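PDB 4Z0V: 2',5'-phosphodiesterase 12 from Homo sapiens, which belongs to the endonuclease/exonuclease/phosphatase family, joining a DNase I-like alpha/beta sandwich to an N-terminal domain of the E-set clan. Local coordinates for residues 268-273 and 310-315; 319-324 and 398-403. All blocks are in the same frame, centred on the assembly; numbering follows the deposited sequence.

Contact 1: 268-273 and 310-315; sequences VSVLQS and RHVSCD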
# COMPACT_ATOMS: atom_id res chain seq x y z
N VAL A 268 12.32 0.20 4.01
CA VAL A 268 12.98 -1.04 3.69
C VAL A 268 12.73 -2.00 4.84
O VAL A 268 13.04 -1.67 5.99
CB VAL A 268 14.49 -0.90 3.39
CG1 VAL A 268 15.12 -2.27 3.13
CG2 VAL A 268 14.77 0.04 2.21
N SER A 269 12.24 -3.18 4.50
CA SER A 269 11.95 -4.22 5.50
C SER A 269 12.54 -5.54 5.03
O SER A 269 12.27 -5.96 3.90
CB SER A 269 10.44 -4.36 5.68
OG SER A 269 9.82 -3.10 5.84
N VAL A 270 13.30 -6.22 5.90
CA VAL A 270 13.85 -7.52 5.53
C VAL A 270 12.97 -8.58 6.18
O VAL A 270 12.81 -8.57 7.39
CB VAL A 270 15.33 -7.66 5.93
CG1 VAL A 270 15.82 -9.10 5.72
CG2 VAL A 270 16.19 -6.67 5.13
N LEU A 271 12.41 -9.49 5.36
CA LEU A 271 11.51 -10.54 5.82
C LEU A 271 12.15 -11.89 5.76
O LEU A 271 12.98 -12.16 4.88
CB LEU A 271 10.22 -10.57 4.95
CG LEU A 271 9.46 -9.25 4.76
CD1 LEU A 271 8.28 -9.46 3.84
CD2 LEU A 271 8.98 -8.68 6.12
N GLN A 272 11.73 -12.77 6.65
CA GLN A 272 12.22 -14.13 6.62
C GLN A 272 11.06 -15.07 6.34
O GLN A 272 9.99 -14.94 6.95
CB GLN A 272 12.88 -14.48 7.97
CG GLN A 272 13.00 -15.96 8.24
CD GLN A 272 14.12 -16.58 7.48
OE1 GLN A 272 15.28 -16.21 7.65
NE2 GLN A 272 13.80 -17.59 6.68
N SER A 273 11.27 -16.00 5.41
CA SER A 273 10.25 -16.98 5.06
C SER A 273 10.07 -17.91 6.21
O SER A 273 11.04 -18.38 6.81
CB SER A 273 10.64 -17.75 3.80
OG SER A 273 9.69 -18.76 3.48
N ARG A 310 21.36 -2.00 -1.98
CA ARG A 310 22.54 -2.84 -2.20
C ARG A 310 23.26 -3.05 -0.86
O ARG A 310 23.65 -4.17 -0.54
CB ARG A 310 23.47 -2.18 -3.27
CG ARG A 310 24.81 -2.91 -3.57
CD ARG A 310 24.67 -4.31 -4.13
NE ARG A 310 24.18 -4.30 -5.51
CZ ARG A 310 23.73 -5.37 -6.15
NH1 ARG A 310 23.69 -6.55 -5.55
NH2 ARG A 310 23.29 -5.27 -7.40
N HIS A 311 23.38 -1.99 -0.07
CA HIS A 311 24.03 -2.08 1.24
C HIS A 311 23.26 -3.02 2.15
O HIS A 311 23.86 -3.89 2.78
CB HIS A 311 24.11 -0.69 1.89
CG HIS A 311 24.63 -0.71 3.30
ND1 HIS A 311 25.92 -1.08 3.58
CD2 HIS A 311 24.00 -0.37 4.45
CE1 HIS A 311 26.05 -0.96 4.90
NE2 HIS A 311 24.92 -0.52 5.46
N VAL A 312 21.94 -2.82 2.25
CA VAL A 312 21.14 -3.68 3.13
C VAL A 312 21.19 -5.14 2.68
O VAL A 312 21.36 -6.04 3.52
CB VAL A 312 19.67 -3.17 3.17
CG1 VAL A 312 18.76 -4.17 3.89
CG2 VAL A 312 19.60 -1.80 3.84
N SER A 313 20.96 -5.38 1.38
CA SER A 313 20.81 -6.73 0.87
C SER A 313 22.10 -7.50 0.65
O SER A 313 22.02 -8.72 0.61
CB SER A 313 19.99 -6.73 -0.43
OG SER A 313 20.66 -6.10 -1.51
N CYS A 314 23.24 -6.83 0.50
CA CYS A 314 24.52 -7.48 0.18
C CYS A 314 25.62 -7.23 1.20
O CYS A 314 26.60 -7.97 1.20
CB CYS A 314 24.96 -7.05 -1.21
SG CYS A 314 23.89 -7.69 -2.51
N ASP A 315 25.49 -6.21 2.03
CA ASP A 315 26.49 -5.87 3.05
C ASP A 315 25.96 -6.24 4.43
O ASP A 315 26.60 -7.04 5.11
CB ASP A 315 26.88 -4.38 2.98
CG ASP A 315 27.67 -3.94 1.75
OD1 ASP A 315 28.14 -4.82 1.00
OD2 ASP A 315 27.86 -2.72 1.58

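Contact 2: 319-324 and 398-403; sequences GIPVIF and LNALEV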
# COMPACT_ATOMS: atom_id res chain seq x y z
N GLY A 319 23.67 -11.24 0.92
CA GLY A 319 23.16 -11.44 -0.43
C GLY A 319 21.76 -12.01 -0.47
O GLY A 319 21.58 -13.21 -0.67
N ILE A 320 20.78 -11.15 -0.24
CA ILE A 320 19.38 -11.57 -0.28
C ILE A 320 18.67 -10.87 -1.46
O ILE A 320 19.07 -9.76 -1.82
CB ILE A 320 18.67 -11.31 1.06
CG1 ILE A 320 18.72 -9.79 1.44
CG2 ILE A 320 19.30 -12.20 2.14
CD1 ILE A 320 17.82 -9.48 2.68
N PRO A 321 17.61 -11.49 -2.03
CA PRO A 321 16.95 -10.86 -3.18
C PRO A 321 16.06 -9.69 -2.79
O PRO A 321 15.79 -9.49 -1.61
CB PRO A 321 16.16 -12.01 -3.79
CG PRO A 321 15.86 -12.91 -2.66
CD PRO A 321 17.02 -12.81 -1.72
N VAL A 322 15.63 -8.92 -3.78
CA VAL A 322 14.88 -7.68 -3.57
C VAL A 322 13.58 -7.60 -4.33
O VAL A 322 13.46 -8.07 -5.46
CB VAL A 322 15.82 -6.49 -4.01
CG1 VAL A 322 15.08 -5.14 -4.01
CG2 VAL A 322 17.08 -6.40 -3.13
N ILE A 323 12.58 -6.97 -3.68
CA ILE A 323 11.32 -6.55 -4.29
C ILE A 323 11.30 -5.06 -4.03
O ILE A 323 11.49 -4.66 -2.88
CB ILE A 323 10.04 -7.25 -3.76
CG1 ILE A 323 10.02 -8.74 -4.11
CG2 ILE A 323 8.76 -6.55 -4.31
CD1 ILE A 323 8.99 -9.53 -3.29
N PHE A 324 11.12 -4.25 -5.06
CA PHE A 324 11.07 -2.80 -4.87
C PHE A 324 9.79 -2.24 -5.48
O PHE A 324 9.65 -2.12 -6.71
CB PHE A 324 12.33 -2.14 -5.48
CG PHE A 324 12.60 -0.67 -5.21
CD1 PHE A 324 11.74 0.08 -4.41
CD2 PHE A 324 13.73 -0.05 -5.73
CE1 PHE A 324 12.02 1.43 -4.13
CE2 PHE A 324 14.00 1.30 -5.46
CZ PHE A 324 13.14 2.04 -4.67
N LEU A 398 15.51 -10.34 -10.74
CA LEU A 398 15.51 -11.49 -11.65
C LEU A 398 16.46 -12.61 -11.22
O LEU A 398 16.33 -13.73 -11.70
CB LEU A 398 15.88 -11.06 -13.07
CG LEU A 398 14.81 -10.27 -13.80
CD1 LEU A 398 15.39 -9.60 -15.02
CD2 LEU A 398 13.56 -11.13 -14.09
N ASN A 399 17.40 -12.34 -10.30
CA ASN A 399 18.28 -13.43 -9.81
C ASN A 399 17.51 -14.51 -9.04
O ASN A 399 17.95 -15.66 -9.00
CB ASN A 399 19.35 -12.89 -8.87
CG ASN A 399 20.40 -12.03 -9.50
OD1 ASN A 399 20.67 -12.13 -10.69
ND2 ASN A 399 21.07 -11.21 -8.70
N ALA A 400 16.41 -14.13 -8.39
CA ALA A 400 15.70 -15.03 -7.49
C ALA A 400 14.21 -15.12 -7.70
O ALA A 400 13.57 -16.00 -7.10
CB ALA A 400 15.95 -14.59 -6.06
N LEU A 401 13.63 -14.21 -8.48
CA LEU A 401 12.18 -14.19 -8.64
C LEU A 401 11.77 -14.16 -10.07
O LEU A 401 12.48 -13.59 -10.91
CB LEU A 401 11.62 -12.94 -7.93
CG LEU A 401 11.83 -12.88 -6.40
CD1 LEU A 401 11.71 -11.45 -5.94
CD2 LEU A 401 10.80 -13.77 -5.66
N GLU A 402 10.59 -14.73 -10.33
CA GLU A 402 9.97 -14.71 -11.66
C GLU A 402 8.49 -14.40 -11.52
O GLU A 402 7.93 -14.59 -10.44
CB GLU A 402 10.20 -16.05 -12.40
CG GLU A 402 9.56 -17.26 -11.75
CD GLU A 402 9.92 -18.59 -12.38
OE1 GLU A 402 9.20 -19.58 -12.10
OE2 GLU A 402 10.93 -18.67 -13.11
N VAL A 403 7.85 -13.93 -12.59
CA VAL A 403 6.44 -13.61 -12.55
C VAL A 403 5.63 -14.86 -12.89
O VAL A 403 5.78 -15.43 -13.97
CB VAL A 403 6.08 -12.41 -13.47
CG1 VAL A 403 4.61 -12.00 -13.27
CG2 VAL A 403 6.99 -11.22 -13.18

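Contact 1: 268-273 and 310-315
Val312 lies over Val268 and Val270, the place where helix 295-316 packs on the outer face of one sheet of the DNase I-like sandwich. Val268 and Val270 are two apart on strand 265-273, so their side chains rise from the same face, toward the helix. Beside them the helix adds His308 against Val268, and the turn that follows it adds Tyr317 and Ile320 against Val270.

The side chain to follow is Val312. Its CB faces the strand but stops 4.6 Å from Val268 CG1, short of packing contact. From there CG1 continues opposite the backbone N (chi1 171°) and does the touching: it meets Val270 CG2 at 3.8 Å and, more loosely, Val268 CG1 at 4.2 Å. One methyl thus spans the pair, and Val312 runs alongside each strand valine, with the side chains pointing opposite ways. The other branch, Val312 CG2, stays farther from the strand, 4.6 Å from Val268 CG1. His228, on strand 222-231, also packs against the Val312 side chain. The surface shared is small, 96 Å², and wholly apolar, although all three valines are buried.

Polar groups of the helix pair among themselves, away from the strand. His311 ND1 gives a hydrogen bond to Asp315 OD2, which receives it on the anti lone pair, close to the imidazole plane. One residue back, Arg310 packs on Phe369 as a cation-pi pair, while its NH1 reaches a full turn along the helix to Cys314 SG at 3.3 Å, the sulfur lying at the guanidinium edge and 11° out of its plane.

Contact 2: 319-324 and 398-403
The backbone of Val322, a residue that touches Leu401 across the contact, is hydrogen-bonded to the backbone of Asp397, and Val322 N adds a weak hydrogen bond to Asp397 OD2. The other carboxylate oxygen, OD1, bonds Asn399 N, so Asp397 reaches both segments from the end of strand 387-397.

Between the segments themselves the contact is made by carbon. Pro321 CB presses on Ala400 CB at 3.4 Å, closer than ordinary van der Waals contact, and Pro321 CG follows at 3.8 Å from the same methyl. The ring therefore meets Ala400 along its CB-CG side, where the backbones come nearest, 6.1 Å between the CA atoms of Pro321 and Ala400.

The contact lies at the margin of the interface between the two sheets of the beta sandwich, with Leu401 and Ile323 on the buried side: strand 322-327 belongs to one sheet, strand 401-406 is the outermost strand of the other, and strand 433-439 beside it adds Leu437 against Ile323 and Trp439 against Pro321.

Leu401 supplies the deeper half. Chi1 of -63° sets CG opposite its carbonyl carbon, and CD1 is the branch that reaches across, 3.8 Å from Val322 O and 3.7 Å from Ile323 CG1. Ile323 crosses it at about a right angle; its CB starts off to one side, but CG1 brings the chain over, leaving Ile323 CD1 4.3 Å from Leu401 CD1.

From the N terminus, strand 265-273 comes first; the chain then runs through strand 280-287 into helix 295-316, and contact 1 closes that 36-residue loop by bringing the helix back onto the strand. A short turn follows, and 319-324 opens contact 2, whose 73-residue loop closes at 398-403. The two are in series, neither nested nor crossed. They abut at the turn: Ser313 O and Ile320 N, 2.9 Å apart, probably form a hydrogen bond, and Val270 CG1 packs on Ile320 CD1. Contact 1 ties a covering helix to the sheet that holds strands 265-273 and 322-327; contact 2 ties that sheet to the one edged by strand 401-406.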